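Local structure of CBS domain protein (Streptococcus pneumoniae serotype 4, 7LZG) at residues 92-104 and 111-123. The protein is of unknown function but, with its paired CBS domains, may bind an adenine nucleotide or similar ligand as a regulatory signal. Sequence-based numbering, arbitrary orientation.
Sequences TKTDVAVVSPDFT and KLVDESFLPVVDA
Val99 makes both backbone hydrogen bonds of this contact, so two segments running parallel meet through a single beta bridge, to Val120. Its N donates to Pro119 O at 3.1 Å, and its O accepts from Val121 N at 2.9 Å; both donors stand about 20° off the carbonyl planes. Val120 CA also points its hydrogen at Val99 O, and Ser100 CA does the same to Val121 O (3.3 Å), nearly straight at 165°.

Side chains pack on both faces of the bridge. On one, Val99 meets Leu118 at about a right angle, CG1 lying 3.9 Å from Leu118 CD2, while its CG2 rests against Val120 CG2. Val99 CG1 sits anti to the carbonyl carbon (chi1 -68°), the placement that brings it to the leucine methyls. On this same side Lys111 lays its CD against Ala97 CB (3.9 Å), and past the bridge Pro101 CG sits 3.9 Å from Val120 CG1. With helix 105-111 between the irregular, extended 92-104 and strand 117-121, the path resembles the beta-alpha-beta unit of a CBS domain, its first strand barely formed here; 117-121 continues into antiparallel strand 127-132.

The other face carries Val98, whose CG1 packs across the Pro119 ring, 3.9 Å from CG, and whose CB approaches Val121 CG2. Phe60 of strand 60-65 touches both Pro119 and Val121 there.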
ATOM      1  N   THR B  92      12.960  10.281   8.756  1.00 20.24           N
ATOM      2  CA  THR B  92      11.583  10.542   8.368  1.00 16.41           C
ATOM      3  C   THR B  92      11.553  11.183   6.987  1.00 21.07           C
ATOM      4  O   THR B  92      12.342  12.086   6.693  1.00 25.26           O
ATOM      5  CB  THR B  92      10.905  11.446   9.395  1.00 19.62           C
ATOM      6  OG1 THR B  92      10.954  10.821  10.683  1.00 22.01           O
ATOM      7  CG2 THR B  92       9.454  11.694   9.018  1.00 25.12           C
ATOM      8  N   LYS B  93      10.656  10.701   6.130  1.00 27.14           N
ATOM      9  CA  LYS B  93      10.530  11.231   4.775  1.00 31.63           C
ATOM     10  C   LYS B  93       9.745  12.533   4.842  1.00 28.80           C
ATOM     11  O   LYS B  93       8.516  12.530   4.950  1.00 25.91           O
ATOM     12  CB  LYS B  93       9.857  10.219   3.856  1.00 31.34           C
ATOM     13  CG  LYS B  93       9.833  10.639   2.394  1.00 38.37           C
ATOM     14  CD  LYS B  93       9.116   9.609   1.535  1.00 44.70           C
ATOM     15  CE  LYS B  93       9.005  10.074   0.090  1.00 55.36           C
ATOM     16  NZ  LYS B  93       8.224   9.114  -0.742  1.00 59.45           N
ATOM     17  N   THR B  94      10.458  13.653   4.792  1.00 45.30           N
ATOM     18  CA  THR B  94       9.832  14.965   4.768  1.00 53.27           C
ATOM     19  C   THR B  94       9.480  15.424   3.360  1.00 56.84           C
ATOM     20  O   THR B  94       8.753  16.413   3.209  1.00 52.01           O
ATOM     21  CB  THR B  94      10.749  15.999   5.432  1.00 50.02           C
ATOM     22  OG1 THR B  94      12.001  16.044   4.737  1.00 43.54           O
ATOM     23  CG2 THR B  94      10.999  15.624   6.886  1.00 47.14           C
ATOM     24  N   ASP B  95       9.968  14.730   2.333  1.00 65.65           N
ATOM     25  CA  ASP B  95       9.687  15.090   0.942  1.00 69.86           C
ATOM     26  C   ASP B  95       8.466  14.307   0.452  1.00 65.82           C
ATOM     27  O   ASP B  95       8.544  13.426  -0.406  1.00 68.67           O
ATOM     28  CB  ASP B  95      10.910  14.836   0.071  1.00 87.30           C
ATOM     29  CG  ASP B  95      10.735  15.347  -1.346  1.00100.86           C
ATOM     30  OD1 ASP B  95      10.729  16.581  -1.540  1.00 98.68           O
ATOM     31  OD2 ASP B  95      10.602  14.513  -2.267  1.00107.25           O
ATOM     32  N   VAL B  96       7.317  14.650   1.032  1.00 53.90           N
ATOM     33  CA  VAL B  96       6.042  14.040   0.682  1.00 51.29           C
ATOM     34  C   VAL B  96       5.058  15.141   0.313  1.00 40.34           C
ATOM     35  O   VAL B  96       5.154  16.274   0.795  1.00 41.90           O
ATOM     36  CB  VAL B  96       5.471  13.172   1.826  1.00 45.54           C
ATOM     37  CG1 VAL B  96       6.419  12.033   2.157  1.00 45.38           C
ATOM     38  CG2 VAL B  96       5.197  14.021   3.057  1.00 36.98           C
ATOM     39  N   ALA B  97       4.104  14.798  -0.547  1.00 35.18           N
ATOM     40  CA  ALA B  97       3.053  15.725  -0.943  1.00 41.50           C
ATOM     41  C   ALA B  97       1.872  15.593   0.010  1.00 38.40           C
ATOM     42  O   ALA B  97       1.410  14.481   0.287  1.00 38.69           O
ATOM     43  CB  ALA B  97       2.609  15.464  -2.382  1.00 35.35           C
ATOM     44  N   VAL B  98       1.392  16.727   0.517  1.00 28.95           N
ATOM     45  CA  VAL B  98       0.250  16.741   1.426  1.00 32.23           C
ATOM     46  C   VAL B  98      -0.849  17.612   0.832  1.00 35.21           C
ATOM     47  O   VAL B  98      -0.665  18.226  -0.224  1.00 35.28           O
ATOM     48  CB  VAL B  98       0.653  17.237   2.827  1.00 34.04           C
ATOM     49  CG1 VAL B  98       1.806  16.410   3.376  1.00 33.89           C
ATOM     50  CG2 VAL B  98       1.017  18.713   2.787  1.00 31.29           C
ATOM     51  N   VAL B  99      -1.999  17.664   1.502  1.00 37.16           N
ATOM     52  CA  VAL B  99      -3.118  18.493   1.070  1.00 38.06           C
ATOM     53  C   VAL B  99      -3.696  19.216   2.277  1.00 39.81           C
ATOM     54  O   VAL B  99      -3.672  18.711   3.402  1.00 41.29           O
ATOM     55  CB  VAL B  99      -4.224  17.675   0.360  1.00 36.14           C
ATOM     56  CG1 VAL B  99      -3.728  17.134  -0.973  1.00 34.69           C
ATOM     57  CG2 VAL B  99      -4.721  16.548   1.257  1.00 35.11           C
ATOM     58  N   SER B 100      -4.214  20.416   2.032  1.00 46.61           N
ATOM     59  CA  SER B 100      -4.945  21.139   3.054  1.00 54.25           C
ATOM     60  C   SER B 100      -6.325  20.512   3.240  1.00 52.48           C
ATOM     61  O   SER B 100      -6.786  19.745   2.391  1.00 55.38           O
ATOM     62  CB  SER B 100      -5.074  22.610   2.665  1.00 57.98           C
ATOM     63  OG  SER B 100      -5.643  22.749   1.375  1.00 55.93           O
ATOM     64  N   PRO B 101      -7.002  20.809   4.353  1.00 51.34           N
ATOM     65  CA  PRO B 101      -8.392  20.346   4.507  1.00 53.69           C
ATOM     66  C   PRO B 101      -9.324  20.849   3.416  1.00 56.98           C
ATOM     67  O   PRO B 101     -10.429  20.310   3.275  1.00 48.06           O
ATOM     68  CB  PRO B 101      -8.796  20.895   5.882  1.00 50.70           C
ATOM     69  CG  PRO B 101      -7.509  21.017   6.620  1.00 47.03           C
ATOM     70  CD  PRO B 101      -6.487  21.419   5.593  1.00 47.84           C
ATOM     71  N   ASP B 102      -8.915  21.853   2.647  1.00 69.27           N
ATOM     72  CA  ASP B 102      -9.702  22.362   1.524  1.00 71.26           C
ATOM     73  C   ASP B 102      -9.248  21.707   0.219  1.00 64.76           C
ATOM     74  O   ASP B 102      -8.863  22.364  -0.749  1.00 65.82           O
ATOM     75  CB  ASP B 102      -9.589  23.882   1.450  1.00 77.30           C
ATOM     76  CG  ASP B 102      -9.897  24.553   2.773  1.00 85.16           C
ATOM     77  OD1 ASP B 102     -10.812  24.081   3.480  1.00 86.38           O
ATOM     78  OD2 ASP B 102      -9.221  25.550   3.108  1.00 86.29           O
ATOM     79  N   PHE B 103      -9.297  20.379   0.211  1.00 52.19           N
ATOM     80  CA  PHE B 103      -8.862  19.595  -0.934  1.00 50.65           C
ATOM     81  C   PHE B 103     -10.030  19.311  -1.870  1.00 48.61           C
ATOM     82  O   PHE B 103     -11.183  19.203  -1.443  1.00 51.12           O
ATOM     83  CB  PHE B 103      -8.238  18.275  -0.475  1.00 46.22           C
ATOM     84  CG  PHE B 103      -9.134  17.459   0.419  1.00 41.94           C
ATOM     85  CD1 PHE B 103     -10.041  16.559  -0.116  1.00 37.00           C
ATOM     86  CD2 PHE B 103      -9.069  17.595   1.795  1.00 44.28           C
ATOM     87  CE1 PHE B 103     -10.866  15.813   0.702  1.00 32.58           C
ATOM     88  CE2 PHE B 103      -9.891  16.851   2.619  1.00 40.45           C
ATOM     89  CZ  PHE B 103     -10.789  15.957   2.072  1.00 31.16           C
ATOM     90  N   THR B 104      -9.718  19.187  -3.154  1.00 38.41           N
ATOM     91  CA  THR B 104     -10.685  18.755  -4.149  1.00 44.30           C
ATOM     92  C   THR B 104     -10.457  17.284  -4.474  1.00 45.43           C
ATOM     93  O   THR B 104      -9.348  16.763  -4.330  1.00 45.39           O
ATOM     94  CB  THR B 104     -10.587  19.597  -5.425  1.00 42.84           C
ATOM     95  OG1 THR B 104      -9.327  19.363  -6.064  1.00 44.42           O
ATOM     96  CG2 THR B 104     -10.715  21.077  -5.097  1.00 47.58           C
ATOM     97  N   LYS B 111      -2.858  13.337  -6.450  1.00 41.41           N
ATOM     98  CA  LYS B 111      -1.735  13.097  -5.550  1.00 38.18           C
ATOM     99  C   LYS B 111      -1.572  11.619  -5.220  1.00 39.81           C
ATOM    100  O   LYS B 111      -0.455  11.173  -4.935  1.00 39.61           O
ATOM    101  CB  LYS B 111      -1.907  13.899  -4.260  1.00 31.61           C
ATOM    102  CG  LYS B 111      -1.748  15.402  -4.431  1.00 36.34           C
ATOM    103  CD  LYS B 111      -0.337  15.767  -4.857  1.00 48.02           C
ATOM    104  CE  LYS B 111      -0.177  17.272  -4.993  1.00 45.39           C
ATOM    105  NZ  LYS B 111      -0.516  17.977  -3.728  1.00 46.30           N
ATOM    106  N   LEU B 112      -2.659  10.851  -5.252  1.00 39.17           N
ATOM    107  CA  LEU B 112      -2.623   9.434  -4.920  1.00 36.25           C
ATOM    108  C   LEU B 112      -2.229   8.556  -6.099  1.00 37.54           C
ATOM    109  O   LEU B 112      -2.334   7.329  -6.005  1.00 38.58           O
ATOM    110  CB  LEU B 112      -3.975   8.985  -4.362  1.00 28.20           C
ATOM    111  CG  LEU B 112      -4.166   9.333  -2.888  1.00 24.76           C
ATOM    112  CD1 LEU B 112      -5.559   8.968  -2.429  1.00 23.98           C
ATOM    113  CD2 LEU B 112      -3.120   8.621  -2.050  1.00 30.81           C
ATOM    114  N   VAL B 113      -1.782   9.148  -7.203  1.00 37.21           N
ATOM    115  CA  VAL B 113      -1.188   8.366  -8.279  1.00 41.58           C
ATOM    116  C   VAL B 113       0.337   8.369  -8.196  1.00 48.25           C
ATOM    117  O   VAL B 113       0.973   7.424  -8.686  1.00 52.24           O
ATOM    118  CB  VAL B 113      -1.667   8.865  -9.659  1.00 36.06           C
ATOM    119  CG1 VAL B 113      -1.028  10.193 -10.014  1.00 47.27           C
ATOM    120  CG2 VAL B 113      -1.383   7.828 -10.727  1.00 34.42           C
ATOM    121  N   ASP B 114       0.937   9.379  -7.565  1.00 51.18           N
ATOM    122  CA  ASP B 114       2.376   9.399  -7.334  1.00 48.14           C
ATOM    123  C   ASP B 114       2.765   8.715  -6.032  1.00 54.04           C
ATOM    124  O   ASP B 114       3.895   8.227  -5.910  1.00 51.31           O
ATOM    125  CB  ASP B 114       2.891  10.841  -7.322  1.00 62.08           C
ATOM    126  CG  ASP B 114       2.571  11.585  -8.604  1.00 75.38           C
ATOM    127  OD1 ASP B 114       2.437  10.925  -9.656  1.00 74.78           O
ATOM    128  OD2 ASP B 114       2.457  12.829  -8.559  1.00 77.63           O
ATOM    129  N   GLU B 115       1.856   8.672  -5.059  1.00 50.68           N
ATOM    130  CA  GLU B 115       2.093   8.017  -3.782  1.00 44.70           C
ATOM    131  C   GLU B 115       0.806   7.339  -3.336  1.00 49.55           C
ATOM    132  O   GLU B 115      -0.260   7.528  -3.929  1.00 47.22           O
ATOM    133  CB  GLU B 115       2.579   9.014  -2.723  1.00 41.59           C
ATOM    134  CG  GLU B 115       1.679  10.223  -2.566  1.00 48.68           C
ATOM    135  CD  GLU B 115       2.265  11.268  -1.642  1.00 63.34           C
ATOM    136  OE1 GLU B 115       3.169  10.928  -0.852  1.00 67.88           O
ATOM    137  OE2 GLU B 115       1.826  12.434  -1.710  1.00 64.54           O
ATOM    138  N   SER B 116       0.913   6.532  -2.283  1.00 43.41           N
ATOM    139  CA  SER B 116      -0.229   5.823  -1.724  1.00 37.72           C
ATOM    140  C   SER B 116      -0.649   6.361  -0.365  1.00 37.03           C
ATOM    141  O   SER B 116      -1.560   5.800   0.253  1.00 36.91           O
ATOM    142  CB  SER B 116       0.079   4.327  -1.607  1.00 41.87           C
ATOM    143  OG  SER B 116       1.107   4.095  -0.659  1.00 51.44           O
ATOM    144  N   PHE B 117      -0.014   7.427   0.112  1.00 54.57           N
ATOM    145  CA  PHE B 117      -0.259   7.955   1.448  1.00 52.63           C
ATOM    146  C   PHE B 117      -0.323   9.470   1.353  1.00 50.59           C
ATOM    147  O   PHE B 117       0.672  10.112   1.004  1.00 51.91           O
ATOM    148  CB  PHE B 117       0.844   7.514   2.415  1.00 54.56           C
ATOM    149  CG  PHE B 117       0.421   7.488   3.853  1.00 59.48           C
ATOM    150  CD1 PHE B 117      -0.239   6.388   4.376  1.00 54.08           C
ATOM    151  CD2 PHE B 117       0.700   8.556   4.688  1.00 59.23           C
ATOM    152  CE1 PHE B 117      -0.624   6.358   5.704  1.00 57.29           C
ATOM    153  CE2 PHE B 117       0.322   8.532   6.016  1.00 54.63           C
ATOM    154  CZ  PHE B 117      -0.343   7.432   6.525  1.00 62.30           C
ATOM    155  N   LEU B 118      -1.487  10.039   1.653  1.00 37.94           N
ATOM    156  CA  LEU B 118      -1.719  11.474   1.490  1.00 34.91           C
ATOM    157  C   LEU B 118      -2.153  12.092   2.810  1.00 32.90           C
ATOM    158  O   LEU B 118      -3.329  11.976   3.199  1.00 27.54           O
ATOM    159  CB  LEU B 118      -2.768  11.725   0.408  1.00 28.57           C
ATOM    160  CG  LEU B 118      -2.976  13.182  -0.000  1.00 28.95           C
ATOM    161  CD1 LEU B 118      -1.680  13.769  -0.522  1.00 32.97           C
ATOM    162  CD2 LEU B 118      -4.073  13.282  -1.045  1.00 29.05           C
ATOM    163  N   PRO B 119      -1.254  12.753   3.533  1.00 35.42           N
ATOM    164  CA  PRO B 119      -1.638  13.397   4.791  1.00 37.13           C
ATOM    165  C   PRO B 119      -2.431  14.673   4.546  1.00 37.84           C
ATOM    166  O   PRO B 119      -2.412  15.258   3.462  1.00 35.52           O
ATOM    167  CB  PRO B 119      -0.293  13.710   5.461  1.00 28.74           C
ATOM    168  CG  PRO B 119       0.740  12.938   4.674  1.00 24.34           C
ATOM    169  CD  PRO B 119       0.194  12.842   3.292  1.00 24.02           C
ATOM    170  N   VAL B 120      -3.137  15.100   5.589  1.00 36.54           N
ATOM    171  CA  VAL B 120      -3.919  16.331   5.563  1.00 41.28           C
ATOM    172  C   VAL B 120      -3.336  17.265   6.613  1.00 40.57           C
ATOM    173  O   VAL B 120      -3.437  16.999   7.818  1.00 40.29           O
ATOM    174  CB  VAL B 120      -5.412  16.075   5.814  1.00 43.29           C
ATOM    175  CG1 VAL B 120      -6.177  17.392   5.828  1.00 38.25           C
ATOM    176  CG2 VAL B 120      -5.968  15.141   4.753  1.00 31.45           C
ATOM    177  N   VAL B 121      -2.726  18.357   6.159  1.00 47.15           N
ATOM    178  CA  VAL B 121      -2.097  19.342   7.029  1.00 49.24           C
ATOM    179  C   VAL B 121      -2.738  20.694   6.759  1.00 59.13           C
ATOM    180  O   VAL B 121      -2.847  21.114   5.602  1.00 51.26           O
ATOM    181  CB  VAL B 121      -0.574  19.410   6.806  1.00 45.03           C
ATOM    182  CG1 VAL B 121       0.075  20.287   7.860  1.00 49.77           C
ATOM    183  CG2 VAL B 121       0.031  18.015   6.815  1.00 42.90           C
ATOM    184  N   ASP B 122      -3.158  21.373   7.825  1.00 85.86           N
ATOM    185  CA  ASP B 122      -3.752  22.693   7.684  1.00 93.67           C
ATOM    186  C   ASP B 122      -2.672  23.725   7.361  1.00 94.46           C
ATOM    187  O   ASP B 122      -1.478  23.419   7.280  1.00 89.87           O
ATOM    188  CB  ASP B 122      -4.525  23.064   8.950  1.00 92.82           C
ATOM    189  CG  ASP B 122      -3.706  22.877  10.215  1.00 99.15           C
ATOM    190  OD1 ASP B 122      -2.506  22.545  10.113  1.00104.49           O
ATOM    191  OD2 ASP B 122      -4.268  23.060  11.316  1.00107.83           O
ATOM    192  N   ALA B 123      -3.104  24.974   7.169  1.00 90.60           N
ATOM    193  CA  ALA B 123      -2.167  26.041   6.834  1.00 87.79           C
ATOM    194  C   ALA B 123      -1.184  26.320   7.961  1.00 98.18           C
ATOM    195  O   ALA B 123      -0.089  26.832   7.702  1.00 93.95           O
ATOM    196  CB  ALA B 123      -2.931  27.318   6.476  1.00 72.99           C
TER